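Local coordinates for protein malonate decarboxylase subunit alpha (PDB 6MPR) that probably acts as the transferase subunit of malonate decarboxylase, passing the acyl-carrier protein from acetate to malonate so that the bound malonyl group can be decarboxylated, at residues Leu90-Pro95 against Leu103-Lys108; Glu186-Ala189 against Ile194-Val197. All coordinates share one frame; numbering follows the deposited sequence.

How the contacts relate
Contacts 1 and 2 belong to the same parallel eight-stranded sheet, and each joins one of its strands to a helix that leads into or out of that strand. In contact 1 the helix follows strand 90-94; in contact 2 the helix precedes strand 194-199. Two strands, 158-163 and 61-64, lie between the two in the sheet order. The helices take opposite faces, since the CA vectors from M92 to L105 and from V195 to A188 point in broadly opposed directions, about 144° apart. The centres of contact 1 and contact 2 are about 18 Å apart, and the nearest atoms of contact 1 and contact 2 about 9 Å apart, so they do not touch; what relates them is the shared sheet.

Contact 1: Leu90-Pro95 against Leu103-Lys108; sequences LHMIMP and LDLFEK
M92 meets L105 and F106 inside a beta-alpha-beta unit: strand 90-94 passes through helix 100-107 into strand 111-116, its parallel neighbour in the sheet. The contacts across the interface are entirely apolar, with three buried side chains and 150 Å² buried in total. M92 splits its contacts between two parts of its chain. Its CG lies 3.9 Å from CZ of F106 and its CB 4.1 Å from the same CZ, an oblique approach at the far end of the ring. The sulfur is set back, SD being 5.6 Å from that CZ, so methylene carbon does the touching. Bends at chi2 (-54°) and chi3 (-61°) then turn the methionine end aside from F106 and leave its methyl for L105.

Polar interactions lie within the helix and at its outer side. L103 O accepts from both F106 N (3.0 Å) and E107 N (3.3 Å), and also sits in the plane of the F106 ring at its edge. D104 and E107 both form salt bridges with R125, while F106 also packs on A111, L114 and L129. The M92 and L105 side chains cross at about a right angle, CE of M92 stopping 4.0 Å from CD1 of L105.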
loop_
_atom_site.group_PDB
_atom_site.type_symbol
_atom_site.label_atom_id
_atom_site.label_comp_id
_atom_site.label_asym_id
_atom_site.label_seq_id
_atom_site.Cartn_x
_atom_site.Cartn_y
_atom_site.Cartn_z
ATOM N N LEU A 90 -2.887 24.091 -15.703
ATOM C CA LEU A 90 -3.387 23.044 -14.825
ATOM C C LEU A 90 -2.366 21.919 -14.719
ATOM O O LEU A 90 -1.734 21.536 -15.702
ATOM C CB LEU A 90 -4.727 22.500 -15.337
ATOM C CG LEU A 90 -5.907 23.475 -15.290
ATOM C CD1 LEU A 90 -7.231 22.766 -15.493
ATOM C CD2 LEU A 90 -5.897 24.285 -13.978
ATOM N N HIS A 91 -2.193 21.406 -13.513
ATOM C CA HIS A 91 -1.306 20.276 -13.258
ATOM C C HIS A 91 -2.233 19.081 -13.106
ATOM O O HIS A 91 -2.907 18.930 -12.082
ATOM C CB HIS A 91 -0.451 20.537 -12.020
ATOM C CG HIS A 91 0.471 19.417 -11.644
ATOM N ND1 HIS A 91 1.497 19.588 -10.744
ATOM C CD2 HIS A 91 0.516 18.115 -12.021
ATOM C CE1 HIS A 91 2.149 18.447 -10.593
ATOM N NE2 HIS A 91 1.567 17.532 -11.350
ATOM N N MET A 92 -2.310 18.260 -14.150
ATOM C CA MET A 92 -3.236 17.135 -14.125
ATOM C C MET A 92 -2.603 15.959 -13.413
ATOM O O MET A 92 -1.417 15.653 -13.605
ATOM C CB MET A 92 -3.645 16.724 -15.540
ATOM C CG MET A 92 -4.241 17.869 -16.355
ATOM S SD MET A 92 -5.628 18.711 -15.544
ATOM C CE MET A 92 -6.787 17.338 -15.393
ATOM N N ILE A 93 -3.410 15.296 -12.589
ATOM C CA ILE A 93 -3.014 14.102 -11.855
ATOM C C ILE A 93 -4.007 13.023 -12.243
ATOM O O ILE A 93 -5.186 13.094 -11.870
ATOM C CB ILE A 93 -2.991 14.331 -10.338
ATOM C CG1 ILE A 93 -2.002 15.443 -9.999
ATOM C CG2 ILE A 93 -2.576 13.048 -9.609
ATOM C CD1 ILE A 93 -2.151 16.017 -8.601
ATOM N N MET A 94 -3.540 12.029 -13.012
ATOM C CA MET A 94 -4.483 11.078 -13.578
ATOM C C MET A 94 -3.965 9.657 -13.443
ATOM O O MET A 94 -2.897 9.343 -13.976
ATOM C CB MET A 94 -4.742 11.403 -15.045
ATOM C CG MET A 94 -5.282 12.830 -15.266
ATOM S SD MET A 94 -5.684 13.143 -16.986
ATOM C CE MET A 94 -7.128 12.103 -17.125
ATOM N N PRO A 95 -4.688 8.769 -12.755
ATOM C CA PRO A 95 -4.245 7.370 -12.707
ATOM C C PRO A 95 -4.113 6.766 -14.094
ATOM O O PRO A 95 -3.153 6.046 -14.367
ATOM C CB PRO A 95 -5.343 6.685 -11.876
ATOM C CG PRO A 95 -5.871 7.807 -10.992
ATOM C CD PRO A 95 -5.844 9.029 -11.875
ATOM N N LEU A 103 -5.764 14.423 -23.483
ATOM C CA LEU A 103 -4.604 15.015 -24.117
ATOM C C LEU A 103 -4.955 16.323 -24.814
ATOM O O LEU A 103 -4.087 17.195 -24.941
ATOM C CB LEU A 103 -3.973 13.990 -25.061
ATOM C CG LEU A 103 -3.452 12.782 -24.267
ATOM C CD1 LEU A 103 -2.826 11.724 -25.158
ATOM C CD2 LEU A 103 -2.463 13.220 -23.190
ATOM N N ASP A 104 -6.224 16.510 -25.220
ATOM C CA ASP A 104 -6.640 17.800 -25.768
ATOM C C ASP A 104 -6.398 18.941 -24.777
ATOM O O ASP A 104 -6.146 20.081 -25.192
ATOM C CB ASP A 104 -8.120 17.773 -26.163
ATOM C CG ASP A 104 -8.431 16.791 -27.303
ATOM O OD1 ASP A 104 -7.501 16.237 -27.939
ATOM O OD2 ASP A 104 -9.637 16.567 -27.555
ATOM N N LEU A 105 -6.452 18.659 -23.468
ATOM C CA LEU A 105 -6.181 19.705 -22.474
ATOM C C LEU A 105 -4.806 20.331 -22.673
ATOM O O LEU A 105 -4.624 21.539 -22.462
ATOM C CB LEU A 105 -6.275 19.136 -21.059
ATOM C CG LEU A 105 -7.638 18.618 -20.621
ATOM C CD1 LEU A 105 -7.503 17.821 -19.324
ATOM C CD2 LEU A 105 -8.627 19.789 -20.469
ATOM N N PHE A 106 -3.817 19.520 -23.046
ATOM C CA PHE A 106 -2.468 20.044 -23.225
ATOM C C PHE A 106 -2.321 20.736 -24.566
ATOM O O PHE A 106 -1.742 21.826 -24.643
ATOM C CB PHE A 106 -1.457 18.911 -23.056
ATOM C CG PHE A 106 -1.526 18.270 -21.689
ATOM C CD1 PHE A 106 -2.421 17.236 -21.428
ATOM C CD2 PHE A 106 -0.726 18.729 -20.658
ATOM C CE1 PHE A 106 -2.502 16.663 -20.159
ATOM C CE2 PHE A 106 -0.797 18.170 -19.399
ATOM C CZ PHE A 106 -1.692 17.123 -19.147
ATOM N N GLU A 107 -2.864 20.138 -25.624
ATOM C CA GLU A 107 -2.875 20.812 -26.918
ATOM C C GLU A 107 -3.529 22.182 -26.825
ATOM O O GLU A 107 -3.048 23.149 -27.426
ATOM C CB GLU A 107 -3.597 19.943 -27.940
ATOM C CG GLU A 107 -3.457 20.419 -29.363
ATOM C CD GLU A 107 -4.062 19.437 -30.334
ATOM O OE1 GLU A 107 -4.178 18.247 -29.968
ATOM O OE2 GLU A 107 -4.430 19.851 -31.455
ATOM N N LYS A 108 -4.613 22.295 -26.055
ATOM C CA LYS A 108 -5.374 23.538 -26.002
ATOM C C LYS A 108 -4.795 24.566 -25.030
ATOM O O LYS A 108 -5.336 25.674 -24.938
ATOM C CB LYS A 108 -6.834 23.243 -25.625
ATOM C CG LYS A 108 -7.628 22.512 -26.695
ATOM C CD LYS A 108 -9.051 22.218 -26.250
ATOM C CE LYS A 108 -9.922 21.868 -27.450
ATOM N NZ LYS A 108 -11.309 21.529 -27.051
#

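Contact 2: Glu186-Ala189 against Ile194-Val197; sequences EPAA and IVIV
A beta-alpha-beta unit of the parallel sheet, running from strand 158-163 through helix 181-189 to the adjacent strand 194-199, brings A188 and A189 against V195. Only four residues separate the two segments, so the chain leaves the last turn of the helix and soon re-enters the sheet beneath it. The CA atoms set the register of the segments: 6.5 Å between A188 and I194, and 6.8 Å between A189 and V195.

One methyl pair carries the contact. CB of A188 points at the strand and meets CG2 of V195 at 3.8 Å. The valine torsion (chi1 175°) decides which branch is presented: CG2 stands beside the backbone N and reaches the helix, whereas CG1, anti to that N, stays 6.1 Å from CB of A188. The same CG2 lies 4.2 Å from A189 N, touching the helix backbone without a polar bond, and 4.6 Å from A189 CB, which projects along the interface.

Neighbouring residues show the sidedness of the layer. A188 also rests on V159 of the adjoining strand, and I194 and I196 turn to the other face, where helices 22-34 and 48-55 receive them. On the outer side of the helix, E186 OE2 makes a salt bridge to R347 and a hydrogen bond to N349, both of the second subunit.

The 104 Å² buried here is apolar packing, with the A188 and V195 methyl pair at its centre. With no polar pair across it, the helix end probably rests on V195 by shape and dispersion, other packing such as A188 on V159 sharing in its placement, while the charged group of E186 is committed to the dimer interface.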
loop_
_atom_site.group_PDB
_atom_site.type_symbol
_atom_site.label_atom_id
_atom_site.label_comp_id
_atom_site.label_asym_id
_atom_site.label_seq_id
_atom_site.Cartn_x
_atom_site.Cartn_y
_atom_site.Cartn_z
ATOM N N GLU A 186 -10.540 11.457 -0.805
ATOM C CA GLU A 186 -10.227 11.764 0.592
ATOM C C GLU A 186 -9.137 12.817 0.751
ATOM O O GLU A 186 -9.322 13.737 1.559
ATOM C CB GLU A 186 -9.874 10.486 1.362
ATOM C CG GLU A 186 -9.396 10.794 2.775
ATOM C CD GLU A 186 -9.297 9.571 3.666
ATOM O OE1 GLU A 186 -9.854 8.501 3.298
ATOM O OE2 GLU A 186 -8.670 9.700 4.753
ATOM N N PRO A 187 -8.003 12.765 0.033
ATOM C CA PRO A 187 -6.977 13.807 0.240
ATOM C C PRO A 187 -7.479 15.224 0.017
ATOM O O PRO A 187 -7.088 16.143 0.752
ATOM C CB PRO A 187 -5.892 13.422 -0.780
ATOM C CG PRO A 187 -5.992 11.916 -0.840
ATOM C CD PRO A 187 -7.504 11.677 -0.825
ATOM N N ALA A 188 -8.350 15.427 -0.973
ATOM C CA ALA A 188 -8.919 16.749 -1.236
ATOM C C ALA A 188 -9.989 17.119 -0.221
ATOM O O ALA A 188 -10.082 18.278 0.206
ATOM C CB ALA A 188 -9.524 16.784 -2.635
ATOM N N ALA A 189 -10.820 16.149 0.148
ATOM C CA ALA A 189 -11.921 16.422 1.056
ATOM C C ALA A 189 -11.408 16.904 2.404
ATOM O O ALA A 189 -12.110 17.636 3.109
ATOM C CB ALA A 189 -12.782 15.167 1.212
ATOM N N ILE A 194 -11.450 20.941 -3.672
ATOM C CA ILE A 194 -12.825 20.999 -4.171
ATOM C C ILE A 194 -13.127 19.720 -4.948
ATOM O O ILE A 194 -12.400 19.363 -5.885
ATOM C CB ILE A 194 -13.053 22.261 -5.019
ATOM C CG1 ILE A 194 -12.810 23.499 -4.138
ATOM C CG2 ILE A 194 -14.457 22.245 -5.623
ATOM C CD1 ILE A 194 -13.037 24.800 -4.822
ATOM N N VAL A 195 -14.189 19.020 -4.543
ATOM C CA VAL A 195 -14.530 17.697 -5.070
ATOM C C VAL A 195 -15.833 17.847 -5.843
ATOM O O VAL A 195 -16.854 18.259 -5.279
ATOM C CB VAL A 195 -14.650 16.661 -3.940
ATOM C CG1 VAL A 195 -15.139 15.283 -4.444
ATOM C CG2 VAL A 195 -13.290 16.497 -3.199
ATOM N N ILE A 196 -15.795 17.531 -7.135
ATOM C CA ILE A 196 -16.969 17.563 -8.000
ATOM C C ILE A 196 -17.175 16.164 -8.551
ATOM O O ILE A 196 -16.256 15.592 -9.140
ATOM C CB ILE A 196 -16.804 18.567 -9.152
ATOM C CG1 ILE A 196 -16.523 19.968 -8.603
ATOM C CG2 ILE A 196 -18.049 18.555 -10.045
ATOM C CD1 ILE A 196 -15.850 20.857 -9.589
ATOM N N VAL A 197 -18.381 15.625 -8.388
ATOM C CA VAL A 197 -18.697 14.265 -8.828
ATOM C C VAL A 197 -19.816 14.330 -9.866
ATOM O O VAL A 197 -20.930 14.780 -9.568
ATOM C CB VAL A 197 -19.097 13.358 -7.650
ATOM C CG1 VAL A 197 -19.235 11.903 -8.109
ATOM C CG2 VAL A 197 -18.064 13.462 -6.521
#